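Local atomic coordinates of precorrin-3 methylase (Rhodobacter capsulatus, PDB entry 3NUT), a protein that probably transfers a methyl group from S-adenosyl-L-methionine to a precorrin intermediate in the biosynthesis of adenosylcobalamin (vitamin B12). Residues I151-K154 and R155-A159; V231-A234 and A235-R238. All blocks are in the same frame, centred on the assembly; numbering follows the deposited sequence.

Overall arrangement
Contact 1 comes first along the chain, on helix 149-161, the crossover between the parallel strands 137-141 and 165-169. Contact 2 follows much later, in the turn that leaves strand 227-231, which runs antiparallel beside 165-169 in the same mixed sheet, and enters strand 237-239 of a smaller sheet. The centres of contact 1 and contact 2 are about 19 Å apart. The nearest atoms of contact 1 and contact 2 are about 7 Å apart, so within one chain they do not touch. They do meet through the dimer: Asn233 of contact 2 packs on Arg155 of the second subunit, a residue of that subunit's contact 1. Both therefore contribute to the subunit interface; S-adenosyl-L-homocysteine is bound about 13 Å from the side chain of Leu152.

Contact 1: residues I151-K154 and R155-A159; sequences ILEK and RLRHA
Glu153 and Arg157, one helical turn apart, are tied twice. Arg157 N bonds to Glu153 O at 3.0 Å, and their side chains run alongside each other to a salt bridge whose hydrogen bond, Arg157 NE to Glu153 OE1 at 3.4 Å, is weak. The setting is helix 149-161, the crossover helix of a beta-alpha-beta unit. Glu153 OE1 comes to the edge of the guanidinium, with carboxylate and guanidinium planes 63° apart. The strongest partner of Arg157 is Glu189, and Glu190, also on helix 179-190, forms a further salt bridge, so the guanidinium bridges two helices and is probably held in its rotation by three carboxylates.

Arg155 N bonds to Ile151 O at 2.9 Å. The Arg155 chain leaves with CG beside its own backbone N (chi1 -67°) and bends at chi2, which lays its guanidinium next to Ile151: Ile151 CG2 sits over one face of it, offset toward the rim, 4.0 Å from Arg155 NH1. The charge itself is met by Asp136 of the second subunit.

On the sheet-facing side Leu152 and Leu156 pack together and against Ile140, though the modelled place of Leu156 CD2 is doubtful. His158, which hydrogen-bonds through ND1 to His158 of the second subunit, turns its ring edge back along the helix, bringing His158 CD2 within 2.9 Å of Lys154 O.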
loop_
_atom_site.group_PDB
_atom_site.type_symbol
_atom_site.label_atom_id
_atom_site.label_comp_id
_atom_site.label_asym_id
_atom_site.label_seq_id
_atom_site.Cartn_x
_atom_site.Cartn_y
_atom_site.Cartn_z
ATOM N N ILE A 151 -1.793 7.175 22.261
ATOM C CA ILE A 151 -1.423 7.562 20.891
ATOM C C ILE A 151 -2.329 6.952 19.807
ATOM O O ILE A 151 -2.718 7.628 18.845
ATOM C CB ILE A 151 0.044 7.230 20.574
ATOM C CG1 ILE A 151 0.997 7.888 21.594
ATOM C CG2 ILE A 151 0.384 7.609 19.101
ATOM C CD1 ILE A 151 1.139 9.422 21.483
ATOM N N LEU A 152 -2.650 5.676 19.960
ATOM C CA LEU A 152 -3.616 5.003 19.094
ATOM C C LEU A 152 -4.958 5.759 19.019
ATOM O O LEU A 152 -5.588 5.858 17.946
ATOM C CB LEU A 152 -3.839 3.568 19.588
ATOM C CG LEU A 152 -4.841 2.735 18.802
ATOM C CD1 LEU A 152 -4.493 2.765 17.313
ATOM C CD2 LEU A 152 -4.925 1.295 19.332
ATOM N N GLU A 153 -5.382 6.294 20.164
ATOM C CA GLU A 153 -6.632 7.037 20.260
ATOM C C GLU A 153 -6.512 8.357 19.488
ATOM O O GLU A 153 -7.394 8.703 18.693
ATOM C CB GLU A 153 -7.009 7.261 21.734
ATOM C CG GLU A 153 -8.472 7.688 21.957
ATOM C CD GLU A 153 -8.731 8.321 23.330
ATOM O OE1 GLU A 153 -9.929 8.538 23.639
ATOM O OE2 GLU A 153 -7.763 8.617 24.085
ATOM N N LYS A 154 -5.409 9.073 19.698
ATOM C CA LYS A 154 -5.142 10.299 18.943
ATOM C C LYS A 154 -5.171 10.021 17.423
ATOM O O LYS A 154 -5.640 10.857 16.633
ATOM C CB LYS A 154 -3.810 10.927 19.386
ATOM C CG LYS A 154 -3.303 12.097 18.515
ATOM C CD LYS A 154 -1.936 12.627 18.965
ATOM C CE LYS A 154 -0.799 11.678 18.577
ATOM N NZ LYS A 154 0.562 12.287 18.850
ATOM N N ARG A 155 -4.701 8.835 17.029
ATOM C CA ARG A 155 -4.651 8.468 15.622
ATOM C C ARG A 155 -6.062 8.173 15.131
ATOM O O ARG A 155 -6.470 8.681 14.083
ATOM C CB ARG A 155 -3.725 7.261 15.368
ATOM C CG ARG A 155 -2.241 7.520 15.611
ATOM C CD ARG A 155 -1.525 8.055 14.370
ATOM N NE ARG A 155 -0.170 8.560 14.617
ATOM C CZ ARG A 155 0.856 7.809 15.032
ATOM N NH1 ARG A 155 0.674 6.502 15.276
ATOM N NH2 ARG A 155 2.071 8.364 15.198
ATOM N N LEU A 156 -6.800 7.363 15.889
ATOM C CA LEU A 156 -8.162 7.005 15.486
ATOM C C LEU A 156 -9.030 8.225 15.255
ATOM O O LEU A 156 -9.575 8.387 14.183
ATOM C CB LEU A 156 -8.834 6.102 16.508
ATOM C CG LEU A 156 -8.732 4.581 16.440
ATOM C CD1 LEU A 156 -8.391 4.048 15.032
ATOM C CD2 LEU A 156 -7.748 4.113 17.455
ATOM N N ARG A 157 -9.120 9.102 16.253
ATOM C CA ARG A 157 -10.002 10.288 16.171
ATOM C C ARG A 157 -9.653 11.251 15.042
ATOM O O ARG A 157 -10.556 11.807 14.402
ATOM C CB ARG A 157 -10.090 11.033 17.516
ATOM C CG ARG A 157 -10.591 10.157 18.662
ATOM C CD ARG A 157 -10.833 10.973 19.930
ATOM N NE ARG A 157 -11.395 10.128 20.973
ATOM C CZ ARG A 157 -12.687 9.854 21.093
ATOM N NH1 ARG A 157 -13.552 10.383 20.243
ATOM N NH2 ARG A 157 -13.110 9.051 22.062
ATOM N N HIS A 158 -8.362 11.441 14.780
ATOM C CA HIS A 158 -7.979 12.281 13.654
ATOM C C HIS A 158 -8.253 11.692 12.254
ATOM O O HIS A 158 -8.494 12.434 11.296
ATOM C CB HIS A 158 -6.541 12.716 13.799
ATOM C CG HIS A 158 -6.365 13.779 14.825
ATOM N ND1 HIS A 158 -6.680 15.098 14.582
ATOM C CD2 HIS A 158 -5.950 13.717 16.110
ATOM C CE1 HIS A 158 -6.450 15.809 15.671
ATOM N NE2 HIS A 158 -6.003 14.994 16.611
ATOM N N ALA A 159 -8.233 10.371 12.143
ATOM C CA ALA A 159 -8.514 9.717 10.874
ATOM C C ALA A 159 -10.025 9.827 10.662
ATOM O O ALA A 159 -10.497 10.142 9.574
ATOM C CB ALA A 159 -8.058 8.249 10.913
#

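Contact 2: residues V231-A234 and A235-R238; sequences VGNA and ATRR
Asn233 and Thr236 close a type I beta turn, with Ala234 and Ala235 at its corners, both in helix-like conformations. The turn carries the chain out of strand 227-231 and into strand 237-239.

Two hydrogen bonds cross it. The shorter uses a side chain: Asn233 N donates to Thr236 OG1 at 2.7 Å, although the bond is bent, with 134° at the hydrogen. The other is the main-chain bond usual in such a turn, from Thr236 N to Asn233 O, weak at 3.4 Å, so the threonine hydroxyl reinforces the closure. Thr236 OG1 lies beside its own backbone N (chi1 -66°), a setting that swings the hydroxyl back toward the first arm. OG1 is also hydrogen-bonded to Thr245 OG1, which gives this buried oxygen two partners and joins the turn to the chain just past strand 242-244. At the corner, Ala234 N bonds to Asp163 OD1. Beyond the turn, Arg237 reaches Glu103 of the second subunit in a salt bridge.

The remaining contacts are van der Waals ones. The bond from CA to CB of Thr236 is directed toward the other arm, where Gly232 has no side chain to block it, and Thr236 CG2 comes to 3.7 Å from Gly232 CA. The Asn233 side chain stands at about a right angle to the threonine, with Asn233 CB 3.5 Å from Thr236 OG1.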
loop_
_atom_site.group_PDB
_atom_site.type_symbol
_atom_site.label_atom_id
_atom_site.label_comp_id
_atom_site.label_asym_id
_atom_site.label_seq_id
_atom_site.Cartn_x
_atom_site.Cartn_y
_atom_site.Cartn_z
ATOM N N VAL A 231 -12.206 0.361 7.050
ATOM C CA VAL A 231 -13.222 1.308 7.408
ATOM C C VAL A 231 -13.340 2.285 6.248
ATOM O O VAL A 231 -12.348 2.882 5.846
ATOM C CB VAL A 231 -12.834 2.077 8.693
ATOM C CG1 VAL A 231 -14.037 2.843 9.224
ATOM C CG2 VAL A 231 -12.324 1.122 9.751
ATOM N N GLY A 232 -14.548 2.449 5.711
ATOM C CA GLY A 232 -14.758 3.393 4.619
ATOM C C GLY A 232 -14.627 4.861 5.007
ATOM O O GLY A 232 -14.408 5.181 6.184
ATOM N N ASN A 233 -14.704 5.741 4.005
ATOM C CA ASN A 233 -15.015 7.160 4.213
ATOM C C ASN A 233 -16.504 7.222 4.621
ATOM O O ASN A 233 -17.207 6.199 4.631
ATOM C CB ASN A 233 -14.878 7.960 2.901
ATOM C CG ASN A 233 -13.453 8.054 2.390
ATOM O OD1 ASN A 233 -12.657 8.896 2.830
ATOM N ND2 ASN A 233 -13.130 7.221 1.413
ATOM N N ALA A 234 -16.992 8.425 4.898
ATOM C CA ALA A 234 -18.435 8.649 5.020
ATOM C C ALA A 234 -19.193 8.356 3.720
ATOM O O ALA A 234 -20.327 7.894 3.762
ATOM C CB ALA A 234 -18.727 10.086 5.505
ATOM N N ALA A 235 -18.576 8.629 2.572
ATOM C CA ALA A 235 -19.212 8.371 1.265
ATOM C C ALA A 235 -19.211 6.892 0.809
ATOM O O ALA A 235 -20.018 6.481 -0.041
ATOM C CB ALA A 235 -18.579 9.250 0.204
ATOM N N THR A 236 -18.302 6.109 1.381
ATOM C CA THR A 236 -18.047 4.738 0.972
ATOM C C THR A 236 -19.310 3.901 0.991
ATOM O O THR A 236 -20.015 3.829 1.995
ATOM C CB THR A 236 -16.947 4.106 1.869
ATOM O OG1 THR A 236 -15.701 4.781 1.642
ATOM C CG2 THR A 236 -16.771 2.622 1.588
ATOM N N ARG A 237 -19.599 3.260 -0.129
ATOM C CA ARG A 237 -20.879 2.586 -0.269
ATOM C C ARG A 237 -20.825 1.241 -0.969
ATOM O O ARG A 237 -19.768 0.729 -1.319
ATOM C CB ARG A 237 -21.888 3.503 -0.964
ATOM C CG ARG A 237 -21.493 3.903 -2.361
ATOM C CD ARG A 237 -22.378 5.001 -2.844
ATOM N NE ARG A 237 -23.676 4.496 -3.274
ATOM C CZ ARG A 237 -24.611 5.236 -3.860
ATOM N NH1 ARG A 237 -24.400 6.537 -4.080
ATOM N NH2 ARG A 237 -25.758 4.675 -4.233
ATOM N N ARG A 238 -22.001 0.694 -1.185
ATOM C CA ARG A 238 -22.150 -0.688 -1.526
ATOM C C ARG A 238 -22.735 -0.722 -2.912
ATOM O O ARG A 238 -23.653 0.029 -3.204
ATOM C CB ARG A 238 -23.110 -1.310 -0.521
ATOM C CG ARG A 238 -22.999 -2.782 -0.375
ATOM C CD ARG A 238 -23.478 -3.209 1.014
ATOM N NE ARG A 238 -23.712 -4.653 1.060
ATOM C CZ ARG A 238 -22.748 -5.575 1.087
ATOM N NH1 ARG A 238 -21.461 -5.215 1.077
ATOM N NH2 ARG A 238 -23.063 -6.864 1.117
#